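Local coordinates for protein anopheles gambiae adenosine kinase (Anopheles gambiae, PDB 3LOO) that probably phosphorylates adenosine to AMP as an adenosine kinase of the pfkB carbohydrate kinase family, and binds bis(adenosine)-5'-tetraphosphate, at residues 127-139 / 151-164. Residues are numbered along the deposited sequence; the frame is centred on the assembly and turned at random.
With B4P (bis(adenosine)-5'-tetraphosphate), chain D.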
loop_
_atom_site.group_PDB
_atom_site.type_symbol
_atom_site.label_atom_id
_atom_site.label_comp_id
_atom_site.label_asym_id
_atom_site.label_seq_id
_atom_site.Cartn_x
_atom_site.Cartn_y
_atom_site.Cartn_z
ATOM N N GLN A 127 -8.630 -12.755 -4.590
ATOM C CA GLN A 127 -8.672 -13.379 -5.908
ATOM C C GLN A 127 -7.245 -13.557 -6.398
ATOM O O GLN A 127 -6.786 -12.888 -7.323
ATOM C CB GLN A 127 -9.545 -12.540 -6.823
ATOM C CG GLN A 127 -11.013 -12.542 -6.374
ATOM C CD GLN A 127 -11.719 -13.874 -6.623
ATOM O OE1 GLN A 127 -12.537 -14.323 -5.805
ATOM N NE2 GLN A 127 -11.434 -14.498 -7.766
ATOM N N TYR A 128 -6.526 -14.424 -5.680
ATOM C CA TYR A 128 -5.100 -14.673 -5.951
ATOM C C TYR A 128 -4.912 -15.451 -7.254
ATOM O O TYR A 128 -5.569 -16.468 -7.470
ATOM C CB TYR A 128 -4.442 -15.505 -4.841
ATOM C CG TYR A 128 -4.265 -14.877 -3.464
ATOM C CD1 TYR A 128 -4.117 -13.487 -3.264
ATOM C CD2 TYR A 128 -4.231 -15.700 -2.345
ATOM C CE1 TYR A 128 -3.942 -12.968 -1.947
ATOM C CE2 TYR A 128 -4.029 -15.193 -1.056
ATOM C CZ TYR A 128 -3.891 -13.833 -0.860
ATOM O OH TYR A 128 -3.727 -13.388 0.466
ATOM N N GLN A 129 -4.006 -14.978 -8.099
ATOM C CA GLN A 129 -3.385 -15.816 -9.113
ATOM C C GLN A 129 -2.403 -16.770 -8.388
ATOM O O GLN A 129 -1.886 -16.455 -7.317
ATOM C CB GLN A 129 -2.651 -14.933 -10.143
ATOM C CG GLN A 129 -2.044 -15.657 -11.344
ATOM C CD GLN A 129 -1.509 -14.693 -12.393
ATOM O OE1 GLN A 129 -1.352 -13.508 -12.142
ATOM N NE2 GLN A 129 -1.219 -15.207 -13.574
ATOM N N ARG A 130 -2.181 -17.946 -8.961
ATOM C CA ARG A 130 -1.367 -18.984 -8.329
ATOM C C ARG A 130 -0.181 -19.259 -9.210
ATOM O O ARG A 130 -0.335 -19.501 -10.398
ATOM C CB ARG A 130 -2.147 -20.299 -8.145
ATOM C CG ARG A 130 -3.267 -20.230 -7.170
ATOM C CD ARG A 130 -2.666 -20.030 -5.856
ATOM N NE ARG A 130 -3.674 -19.840 -4.840
ATOM C CZ ARG A 130 -3.491 -20.138 -3.558
ATOM N NH1 ARG A 130 -2.332 -20.702 -3.136
ATOM N NH2 ARG A 130 -4.491 -19.900 -2.717
ATOM N N SER A 131 1.006 -19.204 -8.628
ATOM C CA SER A 131 2.219 -19.648 -9.315
ATOM C C SER A 131 2.588 -21.055 -8.826
ATOM O O SER A 131 2.756 -21.290 -7.615
ATOM C CB SER A 131 3.362 -18.686 -9.021
ATOM O OG SER A 131 4.516 -19.048 -9.756
ATOM N N ALA A 132 2.740 -22.004 -9.737
ATOM C CA ALA A 132 3.248 -23.320 -9.290
ATOM C C ALA A 132 4.789 -23.365 -9.250
ATOM O O ALA A 132 5.384 -24.278 -8.612
ATOM C CB ALA A 132 2.670 -24.462 -10.125
ATOM N N THR A 133 5.425 -22.367 -9.884
ATOM C CA THR A 133 6.901 -22.303 -9.955
ATOM C C THR A 133 7.582 -21.506 -8.866
ATOM O O THR A 133 8.728 -21.809 -8.541
ATOM C CB THR A 133 7.438 -21.797 -11.319
ATOM O OG1 THR A 133 7.111 -20.411 -11.484
ATOM C CG2 THR A 133 6.880 -22.641 -12.482
ATOM N N SER A 134 6.931 -20.482 -8.310
ATOM C CA SER A 134 7.567 -19.729 -7.221
ATOM C C SER A 134 6.833 -19.879 -5.891
ATOM O O SER A 134 5.595 -20.055 -5.856
ATOM C CB SER A 134 7.727 -18.233 -7.555
ATOM O OG SER A 134 8.268 -18.049 -8.854
ATOM N N PRO A 135 7.592 -19.797 -4.783
ATOM C CA PRO A 135 6.932 -19.751 -3.492
ATOM C C PRO A 135 6.317 -18.362 -3.245
ATOM O O PRO A 135 6.742 -17.395 -3.854
ATOM C CB PRO A 135 8.081 -19.978 -2.501
ATOM C CG PRO A 135 9.316 -19.436 -3.211
ATOM C CD PRO A 135 9.058 -19.580 -4.691
ATOM N N THR A 136 5.363 -18.271 -2.313
ATOM C CA THR A 136 4.813 -16.977 -1.870
ATOM C C THR A 136 5.922 -16.020 -1.445
ATOM O O THR A 136 6.894 -16.440 -0.868
ATOM C CB THR A 136 3.695 -17.189 -0.804
ATOM O OG1 THR A 136 2.665 -18.005 -1.400
ATOM C CG2 THR A 136 3.068 -15.870 -0.320
ATOM N N GLY A 137 5.780 -14.740 -1.792
ATOM C CA GLY A 137 6.755 -13.715 -1.478
ATOM C C GLY A 137 6.703 -13.393 0.002
ATOM O O GLY A 137 5.701 -13.663 0.683
ATOM N N THR A 138 7.794 -12.818 0.501
ATOM C CA THR A 138 7.920 -12.500 1.896
ATOM C C THR A 138 8.580 -11.134 1.980
ATOM O O THR A 138 9.187 -10.657 0.995
ATOM C CB THR A 138 8.820 -13.532 2.656
ATOM O OG1 THR A 138 10.142 -13.563 2.079
ATOM C CG2 THR A 138 8.224 -14.930 2.621
ATOM N N CYS A 139 8.493 -10.519 3.149
ATOM C CA CYS A 139 9.180 -9.268 3.365
ATOM C C CYS A 139 9.833 -9.339 4.738
ATOM O O CYS A 139 9.144 -9.537 5.730
ATOM C CB CYS A 139 8.204 -8.063 3.290
ATOM S SG CYS A 139 9.029 -6.458 3.578
ATOM N N CYS A 151 13.044 -5.677 3.593
ATOM C CA CYS A 151 13.621 -6.266 2.383
ATOM C C CYS A 151 12.631 -7.260 1.830
ATOM O O CYS A 151 12.381 -8.306 2.458
ATOM C CB CYS A 151 15.004 -6.907 2.657
ATOM S SG CYS A 151 15.748 -7.735 1.273
ATOM N N ALA A 152 12.073 -6.907 0.669
ATOM C CA ALA A 152 10.950 -7.629 0.052
ATOM C C ALA A 152 11.442 -8.594 -1.016
ATOM O O ALA A 152 12.078 -8.186 -1.995
ATOM C CB ALA A 152 9.908 -6.627 -0.572
ATOM N N ASN A 153 11.169 -9.860 -0.775
ATOM C CA ASN A 153 11.468 -10.953 -1.663
ATOM C C ASN A 153 10.147 -11.288 -2.321
ATOM O O ASN A 153 9.312 -12.018 -1.731
ATOM C CB ASN A 153 11.978 -12.155 -0.856
ATOM C CG ASN A 153 12.133 -13.421 -1.706
ATOM O OD1 ASN A 153 12.405 -13.353 -2.908
ATOM N ND2 ASN A 153 11.936 -14.568 -1.082
ATOM N N LEU A 154 9.938 -10.701 -3.505
ATOM C CA LEU A 154 8.623 -10.728 -4.167
ATOM C C LEU A 154 8.221 -12.117 -4.635
ATOM O O LEU A 154 7.062 -12.519 -4.476
ATOM C CB LEU A 154 8.554 -9.744 -5.343
ATOM C CG LEU A 154 8.622 -8.244 -5.013
ATOM C CD1 LEU A 154 8.358 -7.412 -6.247
ATOM C CD2 LEU A 154 7.576 -7.868 -3.888
ATOM N N ALA A 155 9.175 -12.831 -5.236
ATOM C CA ALA A 155 9.013 -14.243 -5.619
ATOM C C ALA A 155 7.680 -14.446 -6.385
ATOM O O ALA A 155 7.544 -13.875 -7.467
ATOM C CB ALA A 155 9.155 -15.152 -4.377
ATOM N N ALA A 156 6.697 -15.196 -5.858
ATOM C CA ALA A 156 5.451 -15.450 -6.624
ATOM C C ALA A 156 4.651 -14.187 -6.940
ATOM O O ALA A 156 3.944 -14.121 -7.960
ATOM C CB ALA A 156 4.540 -16.484 -5.921
ATOM N N ALA A 157 4.770 -13.175 -6.089
ATOM C CA ALA A 157 4.079 -11.897 -6.390
ATOM C C ALA A 157 4.539 -11.323 -7.729
ATOM O O ALA A 157 3.784 -10.590 -8.366
ATOM C CB ALA A 157 4.255 -10.874 -5.276
ATOM N N ASN A 158 5.787 -11.635 -8.128
ATOM C CA ASN A 158 6.303 -11.247 -9.435
ATOM C C ASN A 158 5.752 -12.074 -10.598
ATOM O O ASN A 158 5.936 -11.690 -11.755
ATOM C CB ASN A 158 7.848 -11.250 -9.478
ATOM C CG ASN A 158 8.404 -10.031 -10.179
ATOM O OD1 ASN A 158 7.966 -9.650 -11.282
ATOM N ND2 ASN A 158 9.346 -9.394 -9.550
ATOM N N ASP A 159 5.070 -13.180 -10.322
ATOM C CA ASP A 159 4.474 -13.965 -11.393
ATOM C C ASP A 159 3.094 -13.493 -11.818
ATOM O O ASP A 159 2.427 -14.192 -12.539
ATOM C CB ASP A 159 4.432 -15.453 -11.013
ATOM C CG ASP A 159 5.839 -16.050 -10.829
ATOM O OD1 ASP A 159 6.810 -15.410 -11.253
ATOM O OD2 ASP A 159 5.980 -17.135 -10.232
ATOM N N PHE A 160 2.652 -12.317 -11.363
ATOM C CA PHE A 160 1.347 -11.810 -11.731
ATOM C C PHE A 160 1.330 -11.493 -13.226
ATOM O O PHE A 160 2.270 -10.896 -13.734
ATOM C CB PHE A 160 1.026 -10.536 -10.949
ATOM C CG PHE A 160 -0.349 -9.980 -11.225
ATOM C CD1 PHE A 160 -1.425 -10.348 -10.424
ATOM C CD2 PHE A 160 -0.568 -9.090 -12.275
ATOM C CE1 PHE A 160 -2.712 -9.869 -10.678
ATOM C CE2 PHE A 160 -1.847 -8.595 -12.526
ATOM C CZ PHE A 160 -2.918 -8.978 -11.717
ATOM N N THR A 161 0.240 -11.845 -13.905
ATOM C CA THR A 161 0.108 -11.525 -15.336
ATOM C C THR A 161 -1.208 -10.828 -15.638
ATOM O O THR A 161 -2.237 -11.152 -15.032
ATOM C CB THR A 161 0.226 -12.765 -16.245
ATOM O OG1 THR A 161 -0.759 -13.729 -15.862
ATOM C CG2 THR A 161 1.570 -13.371 -16.159
ATOM N N PRO A 162 -1.187 -9.889 -16.604
ATOM C CA PRO A 162 -2.414 -9.199 -17.033
ATOM C C PRO A 162 -3.548 -10.166 -17.364
ATOM O O PRO A 162 -4.713 -9.817 -17.237
ATOM C CB PRO A 162 -1.974 -8.461 -18.300
ATOM C CG PRO A 162 -0.507 -8.218 -18.104
ATOM C CD PRO A 162 0.022 -9.358 -17.282
ATOM N N GLU A 163 -3.192 -11.380 -17.767
ATOM C CA GLU A 163 -4.170 -12.373 -18.156
ATOM C C GLU A 163 -5.066 -12.753 -16.975
ATOM O O GLU A 163 -6.235 -13.040 -17.171
ATOM C CB GLU A 163 -3.504 -13.636 -18.752
ATOM C CG GLU A 163 -1.970 -13.574 -19.102
ATOM C CD GLU A 163 -1.563 -12.424 -20.029
ATOM O OE1 GLU A 163 -2.116 -12.317 -21.150
ATOM O OE2 GLU A 163 -0.677 -11.629 -19.636
ATOM N N HIS A 164 -4.530 -12.732 -15.749
ATOM C CA HIS A 164 -5.342 -13.060 -14.552
ATOM C C HIS A 164 -6.593 -12.187 -14.479
ATOM O O HIS A 164 -7.667 -12.622 -14.031
ATOM C CB HIS A 164 -4.510 -12.923 -13.263
ATOM C CG HIS A 164 -5.254 -13.282 -12.007
ATOM N ND1 HIS A 164 -5.695 -14.563 -11.737
ATOM C CD2 HIS A 164 -5.608 -12.530 -10.935
ATOM C CE1 HIS A 164 -6.293 -14.583 -10.556
ATOM N NE2 HIS A 164 -6.256 -13.361 -10.048
HETATM P PA B4P D . 5.880 0.082 7.031
HETATM O O1A B4P D . 5.684 -0.510 8.418
HETATM O O2A B4P D . 7.315 0.328 6.566
HETATM O O3A B4P D . 5.236 1.551 7.094
HETATM P PB B4P D . 4.063 1.989 6.107
HETATM O O1B B4P D . 2.761 1.250 6.424
HETATM O O2B B4P D . 4.526 2.114 4.666
HETATM O O3B B4P D . 4.090 3.422 6.950
HETATM P PG B4P D . 4.387 4.899 6.380
HETATM O O1G B4P D . 5.819 5.287 6.531
HETATM O O2G B4P D . 3.859 4.928 4.959
HETATM O O3G B4P D . 3.465 5.856 7.272
HETATM P PD B4P D . 3.847 6.939 8.405
HETATM O O1D B4P D . 4.977 6.396 9.200
HETATM O O2D B4P D . 3.909 8.336 7.854
HETATM O O5E B4P D . 5.046 -0.771 5.927
HETATM C C5E B4P D . 5.174 -2.159 6.145
HETATM C C4E B4P D . 4.588 -3.015 5.059
HETATM O O4E B4P D . 5.166 -2.768 3.778
HETATM C C3E B4P D . 4.941 -4.445 5.363
HETATM O O3E B4P D . 3.722 -5.030 5.863
HETATM C C2E B4P D . 5.316 -5.054 4.016
HETATM O O2E B4P D . 4.636 -6.273 3.691
HETATM C C1E B4P D . 5.011 -3.931 3.007
HETATM N N9A B4P D . 6.002 -3.958 1.916
HETATM C C8A B4P D . 7.343 -3.708 1.982
HETATM N N7A B4P D . 7.862 -3.861 0.729
HETATM C C5A B4P D . 6.864 -4.241 -0.123
HETATM C C6A B4P D . 6.780 -4.529 -1.495
HETATM N N6A B4P D . 7.867 -4.522 -2.328
HETATM N N1A B4P D . 5.580 -4.887 -2.018
HETATM C C2A B4P D . 4.461 -4.916 -1.253
HETATM N N3A B4P D . 4.513 -4.631 0.059
HETATM C C4A B4P D . 5.692 -4.283 0.638
HETATM O O5F B4P D . 2.537 6.786 9.315
HETATM C C5F B4P D . 1.228 6.768 8.756
HETATM C C4F B4P D . 0.267 7.106 9.894
HETATM O O4F B4P D . 0.528 6.319 11.070
HETATM C C3F B4P D . 0.479 8.528 10.383
HETATM O O3F B4P D . -0.177 9.436 9.508
HETATM C C2F B4P D . -0.116 8.480 11.777
HETATM O O2F B4P D . -1.548 8.632 11.720
HETATM C C1F B4P D . 0.279 7.074 12.263
HETATM N N9B B4P D . 1.566 7.207 13.018
HETATM C C8B B4P D . 2.794 6.908 12.550
HETATM N N7B B4P D . 3.744 7.157 13.483
HETATM C C5B B4P D . 3.137 7.632 14.591
HETATM C C6B B4P D . 3.556 8.072 15.843
HETATM N N6B B4P D . 4.880 8.050 16.142
HETATM N N1B B4P D . 2.631 8.497 16.759
HETATM C C2B B4P D . 1.307 8.517 16.466
HETATM N N3B B4P D . 0.839 8.111 15.251
HETATM C C4B B4P D . 1.699 7.670 14.281
#
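Q129 and T161 grip each other through a pair of hydrogen bonds: T161 N donates to OE1 of Q129 (2.9 Å), in the amide plane on a lone pair, while Q129 NE2 reaches T161 OG1 (2.8 Å). With CG anti to the backbone N (chi1 -175°) and the chain extended beyond it, Q129 runs past H164 in the opposite direction, its CB over the imidazole centre in a CH-pi contact 3.5 Å from the centroid. The ring lies nearly parallel to the Q129 amide, and its NE2 donates to Q127 O (2.8 Å) from above the carbonyl plane. At the turn, S131 OG and S134 OG both donate to OD2 of D159, S134 on the syn side at 2.8 Å; the 2.5 Å modelled for S131 is doubtfully short. S131 OG also accepts from S134 N, an ST motif. Backbone bonds follow: A156 N to P135 O, then the antiparallel hydrogen-bonded pair T138–N153 of the hairpin. Beyond it C139 SG and A152 CB meet at 4.2 Å and touch the adenine portion of the bound dinucleotide. Two bonds fix the Q129 amide's rotation, and the hydroxyls converging on OD2 probably stabilise D159 as a carboxylate. Q129 and S131 thus join strand 125-131, and S134 the following loop, to the segment after strand 147-153.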